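Local coordinates for protein coenzyme A transferase (Yersinia pestis, PDB 3QLI) that probably transfers coenzyme A between carboxylic acids such as acetate, at residues A[228-241]-A[327-339]. Numbering follows the deposited sequence.
Sequences IADLVPDGACLQMG and AQNDNVVSINATL
Q239 and S334 sit side by side on neighbouring parallel strands, 237-240 and 332-337, in the open alpha/beta sheet of the C-terminal half of the chain, consistent with the acetyl-CoA hydrolase/transferase family, and show how such a sheet can treat its two faces differently. On the face carrying C237, Q239, V332 and S334, the polar contact is centred on Q239, S334 and the nearby N336. The Q239 chain leaves with CG anti to the backbone N and then bends at chi2 (-96°), which swings its amide across to the partner strand. There S334 OG donates to Q239 OE1 over 2.6 Å, arriving nearly along the C=O axis, while Q239 NE2 donates to N336 OD1 at 3.0 Å, in a nearly straight bond. N336 OD1 lies in the plane of the Q239 amide, yet the two amide planes are turned 40° apart. Gripped at both ends, the glutamine amide has its rotation fixed; F366 of helix 363-372 packs on this face, and N336 lies close to Q363, a residue of a CoA site.

The face carrying L238, M240, V333 and I335 is apolar where the segments meet. I335 meets the end of helix 220-230 there: I228 CG2 touches I335 CD1 at 3.6 Å, the two side chains crossing at a slant. M240 runs alongside I335, its CE 3.7 Å from I335 CD1. V333 spreads its two methyls, CG1 against V232 CG2 and CG2 against A236 CB, on the connection from helix to strand, which ends in a type II turn from P233 to A236. Helix 244-252 covers M240 and I228 from outside the two segments.

Backbone bonds such as Q239 N to V333 O tie the strands together. Beyond the last of them, one water spans the widening gap, accepting from G241 N and donating to I335 O, each at 2.8 Å.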
loop_
_atom_site.group_PDB
_atom_site.type_symbol
_atom_site.label_atom_id
_atom_site.label_comp_id
_atom_site.label_asym_id
_atom_site.label_seq_id
_atom_site.Cartn_x
_atom_site.Cartn_y
_atom_site.Cartn_z
ATOM N N ILE A 228 14.519 16.584 -11.864
ATOM C CA ILE A 228 13.424 16.643 -10.895
ATOM C C ILE A 228 12.730 17.991 -10.966
ATOM O O ILE A 228 11.503 18.067 -11.062
ATOM C CB ILE A 228 13.932 16.397 -9.464
ATOM C CG1 ILE A 228 14.412 14.952 -9.334
ATOM C CG2 ILE A 228 12.833 16.721 -8.429
ATOM C CD1 ILE A 228 14.979 14.608 -7.978
ATOM N N ALA A 229 13.513 19.068 -10.943
ATOM C CA ALA A 229 12.916 20.403 -10.972
ATOM C C ALA A 229 12.056 20.616 -12.221
ATOM O O ALA A 229 11.048 21.314 -12.170
ATOM C CB ALA A 229 13.990 21.492 -10.857
ATOM N N ASP A 230 12.453 20.024 -13.341
ATOM C CA ASP A 230 11.661 20.146 -14.561
ATOM C C ASP A 230 10.277 19.511 -14.408
ATOM O O ASP A 230 9.347 19.857 -15.135
ATOM C CB ASP A 230 12.381 19.509 -15.750
ATOM C CG ASP A 230 13.526 20.360 -16.279
ATOM O OD1 ASP A 230 13.664 21.531 -15.855
ATOM O OD2 ASP A 230 14.283 19.846 -17.136
ATOM N N LEU A 231 10.150 18.580 -13.465
ATOM C CA LEU A 231 8.892 17.872 -13.229
ATOM C C LEU A 231 8.025 18.556 -12.170
ATOM O O LEU A 231 6.942 18.072 -11.844
ATOM C CB LEU A 231 9.165 16.418 -12.807
ATOM C CG LEU A 231 9.838 15.518 -13.845
ATOM C CD1 LEU A 231 10.340 14.227 -13.214
ATOM C CD2 LEU A 231 8.880 15.220 -14.986
ATOM N N VAL A 232 8.512 19.668 -11.626
ATOM C CA VAL A 232 7.754 20.458 -10.658
ATOM C C VAL A 232 7.157 21.699 -11.318
ATOM O O VAL A 232 7.890 22.594 -11.747
ATOM C CB VAL A 232 8.653 20.914 -9.495
ATOM C CG1 VAL A 232 7.836 21.644 -8.456
ATOM C CG2 VAL A 232 9.360 19.711 -8.868
ATOM N N PRO A 233 5.820 21.766 -11.400
ATOM C CA PRO A 233 5.168 22.956 -11.976
ATOM C C PRO A 233 4.991 24.075 -10.949
ATOM O O PRO A 233 5.049 23.789 -9.757
ATOM C CB PRO A 233 3.803 22.424 -12.401
ATOM C CG PRO A 233 3.526 21.299 -11.446
ATOM C CD PRO A 233 4.864 20.688 -11.100
ATOM N N ASP A 234 4.783 25.323 -11.378
ATOM C CA ASP A 234 4.330 26.328 -10.413
ATOM C C ASP A 234 3.074 25.764 -9.720
ATOM O O ASP A 234 2.308 25.008 -10.318
ATOM C CB ASP A 234 4.011 27.679 -11.074
ATOM C CG ASP A 234 5.264 28.482 -11.462
ATOM O OD1 ASP A 234 6.301 28.437 -10.757
ATOM O OD2 ASP A 234 5.193 29.192 -12.486
ATOM N N GLY A 235 2.878 26.120 -8.457
ATOM C CA GLY A 235 1.705 25.680 -7.732
ATOM C C GLY A 235 1.842 24.261 -7.205
ATOM O O GLY A 235 0.924 23.755 -6.569
ATOM N N ALA A 236 2.978 23.614 -7.469
ATOM C CA ALA A 236 3.220 22.261 -6.944
ATOM C C ALA A 236 3.154 22.221 -5.413
ATOM O O ALA A 236 3.550 23.167 -4.736
ATOM C CB ALA A 236 4.564 21.731 -7.429
ATOM N N CYS A 237 2.653 21.117 -4.871
ATOM C CA CYS A 237 2.582 20.945 -3.431
ATOM C C CYS A 237 3.605 19.877 -3.037
ATOM O O CYS A 237 3.405 18.689 -3.292
ATOM C CB CYS A 237 1.169 20.517 -3.036
ATOM S SG CYS A 237 0.892 20.398 -1.258
ATOM N N LEU A 238 4.684 20.311 -2.395
ATOM C CA LEU A 238 5.889 19.501 -2.231
ATOM C C LEU A 238 5.917 18.611 -0.992
ATOM O O LEU A 238 5.518 19.024 0.103
ATOM C CB LEU A 238 7.104 20.416 -2.153
ATOM C CG LEU A 238 7.381 21.353 -3.326
ATOM C CD1 LEU A 238 8.580 22.226 -2.988
ATOM C CD2 LEU A 238 7.632 20.532 -4.580
ATOM N N GLN A 239 6.405 17.391 -1.185
ATOM C CA GLN A 239 6.942 16.587 -0.080
ATOM C C GLN A 239 8.359 16.200 -0.469
ATOM O O GLN A 239 8.598 15.830 -1.619
ATOM C CB GLN A 239 6.119 15.328 0.169
ATOM C CG GLN A 239 6.792 14.358 1.161
ATOM C CD GLN A 239 7.585 13.261 0.464
ATOM O OE1 GLN A 239 7.305 12.915 -0.687
ATOM N NE2 GLN A 239 8.588 12.711 1.161
ATOM N N MET A 240 9.307 16.309 0.462
ATOM C CA MET A 240 10.617 15.721 0.208
ATOM C C MET A 240 11.347 15.301 1.476
ATOM O O MET A 240 10.975 15.704 2.569
ATOM C CB MET A 240 11.495 16.633 -0.646
ATOM C CG MET A 240 11.807 17.977 -0.045
ATOM S SD MET A 240 12.735 18.952 -1.276
ATOM C CE MET A 240 11.464 19.326 -2.474
ATOM N N GLY A 241 12.386 14.487 1.305
ATOM C CA GLY A 241 13.195 14.014 2.418
ATOM C C GLY A 241 14.305 14.986 2.785
ATOM O O GLY A 241 14.260 16.173 2.446
ATOM N N ALA A 327 -3.652 13.360 -1.407
ATOM C CA ALA A 327 -4.203 13.448 -2.758
ATOM C C ALA A 327 -5.202 14.588 -2.937
ATOM O O ALA A 327 -5.549 14.927 -4.068
ATOM C CB ALA A 327 -4.859 12.113 -3.158
ATOM N N GLN A 328 -5.679 15.165 -1.840
ATOM C CA GLN A 328 -6.667 16.249 -1.947
ATOM C C GLN A 328 -6.051 17.560 -2.415
ATOM O O GLN A 328 -6.749 18.438 -2.922
ATOM C CB GLN A 328 -7.418 16.451 -0.631
ATOM C CG GLN A 328 -8.073 15.167 -0.090
ATOM C CD GLN A 328 -8.963 14.489 -1.107
ATOM O OE1 GLN A 328 -9.878 15.109 -1.650
ATOM N NE2 GLN A 328 -8.694 13.199 -1.384
ATOM N N ASN A 329 -4.744 17.700 -2.242
ATOM C CA ASN A 329 -4.050 18.843 -2.816
ATOM C C ASN A 329 -3.673 18.527 -4.258
ATOM O O ASN A 329 -3.217 17.426 -4.551
ATOM C CB ASN A 329 -2.822 19.221 -1.982
ATOM C CG ASN A 329 -3.198 19.793 -0.620
ATOM O OD1 ASN A 329 -4.128 20.592 -0.518
ATOM N ND2 ASN A 329 -2.482 19.379 0.430
ATOM N N ASP A 330 -3.902 19.485 -5.161
ATOM C CA ASP A 330 -3.574 19.310 -6.568
ATOM C C ASP A 330 -2.078 19.462 -6.786
ATOM O O ASP A 330 -1.402 20.170 -6.025
ATOM C CB ASP A 330 -4.284 20.365 -7.417
ATOM C CG ASP A 330 -5.780 20.119 -7.543
ATOM O OD1 ASP A 330 -6.307 19.165 -6.930
ATOM O OD2 ASP A 330 -6.434 20.904 -8.260
ATOM N N ASN A 331 -1.566 18.807 -7.829
ATOM C CA ASN A 331 -0.189 19.002 -8.254
ATOM C C ASN A 331 0.811 18.648 -7.166
ATOM O O ASN A 331 1.849 19.284 -7.043
ATOM C CB ASN A 331 0.028 20.450 -8.729
ATOM C CG ASN A 331 -0.874 20.819 -9.907
ATOM O OD1 ASN A 331 -0.884 20.142 -10.934
ATOM N ND2 ASN A 331 -1.645 21.881 -9.747
ATOM N N VAL A 332 0.499 17.628 -6.376
ATOM C CA VAL A 332 1.476 17.121 -5.427
ATOM C C VAL A 332 2.711 16.654 -6.183
ATOM O O VAL A 332 2.608 16.006 -7.233
ATOM C CB VAL A 332 0.909 15.945 -4.605
ATOM C CG1 VAL A 332 2.016 15.282 -3.775
ATOM C CG2 VAL A 332 -0.225 16.438 -3.703
ATOM N N VAL A 333 3.886 17.017 -5.677
ATOM C CA VAL A 333 5.109 16.392 -6.156
ATOM C C VAL A 333 5.823 15.794 -4.962
ATOM O O VAL A 333 6.209 16.514 -4.046
ATOM C CB VAL A 333 6.045 17.364 -6.879
ATOM C CG1 VAL A 333 7.312 16.632 -7.296
ATOM C CG2 VAL A 333 5.342 17.973 -8.108
ATOM N N SER A 334 5.946 14.467 -4.970
ATOM C CA SER A 334 6.658 13.732 -3.933
ATOM C C SER A 334 8.043 13.381 -4.449
ATOM O O SER A 334 8.173 12.757 -5.502
ATOM C CB SER A 334 5.910 12.446 -3.593
ATOM O OG SER A 334 6.755 11.557 -2.870
ATOM N N ILE A 335 9.074 13.794 -3.717
ATOM C CA ILE A 335 10.447 13.515 -4.110
ATOM C C ILE A 335 11.138 12.704 -3.028
ATOM O O ILE A 335 11.423 13.211 -1.943
ATOM C CB ILE A 335 11.226 14.822 -4.361
ATOM C CG1 ILE A 335 10.556 15.631 -5.478
ATOM C CG2 ILE A 335 12.701 14.526 -4.690
ATOM C CD1 ILE A 335 10.863 17.134 -5.443
ATOM N N ASN A 336 11.372 11.432 -3.325
ATOM C CA ASN A 336 12.002 10.502 -2.395
ATOM C C ASN A 336 13.256 9.897 -3.007
ATOM O O ASN A 336 13.378 9.821 -4.218
ATOM C CB ASN A 336 11.036 9.385 -2.042
ATOM C CG ASN A 336 9.916 9.856 -1.148
ATOM O OD1 ASN A 336 10.165 10.444 -0.102
ATOM N ND2 ASN A 336 8.679 9.614 -1.562
ATOM N N ALA A 337 14.175 9.450 -2.163
ATOM C CA ALA A 337 15.407 8.848 -2.645
ATOM C C ALA A 337 15.333 7.341 -2.448
ATOM O O ALA A 337 14.524 6.861 -1.669
ATOM C CB ALA A 337 16.591 9.427 -1.883
ATOM N N THR A 338 16.165 6.590 -3.158
ATOM C CA THR A 338 16.238 5.158 -2.911
ATOM C C THR A 338 17.686 4.686 -3.024
ATOM O O THR A 338 18.559 5.456 -3.421
ATOM C CB THR A 338 15.336 4.387 -3.883
ATOM O OG1 THR A 338 15.304 3.009 -3.505
ATOM C CG2 THR A 338 15.864 4.516 -5.317
ATOM N N LEU A 339 17.950 3.436 -2.656
ATOM C CA LEU A 339 19.306 2.891 -2.775
ATOM C C LEU A 339 19.464 2.085 -4.064
ATOM O O LEU A 339 20.516 2.103 -4.698
ATOM C CB LEU A 339 19.650 2.018 -1.558
ATOM C CG LEU A 339 19.753 2.792 -0.241
ATOM C CD1 LEU A 339 20.190 1.870 0.892
ATOM C CD2 LEU A 339 20.726 3.959 -0.382
HETATM O O HOH W 1 -1.587 23.505 -7.598
HETATM O O HOH W 2 13.920 13.687 -0.835
#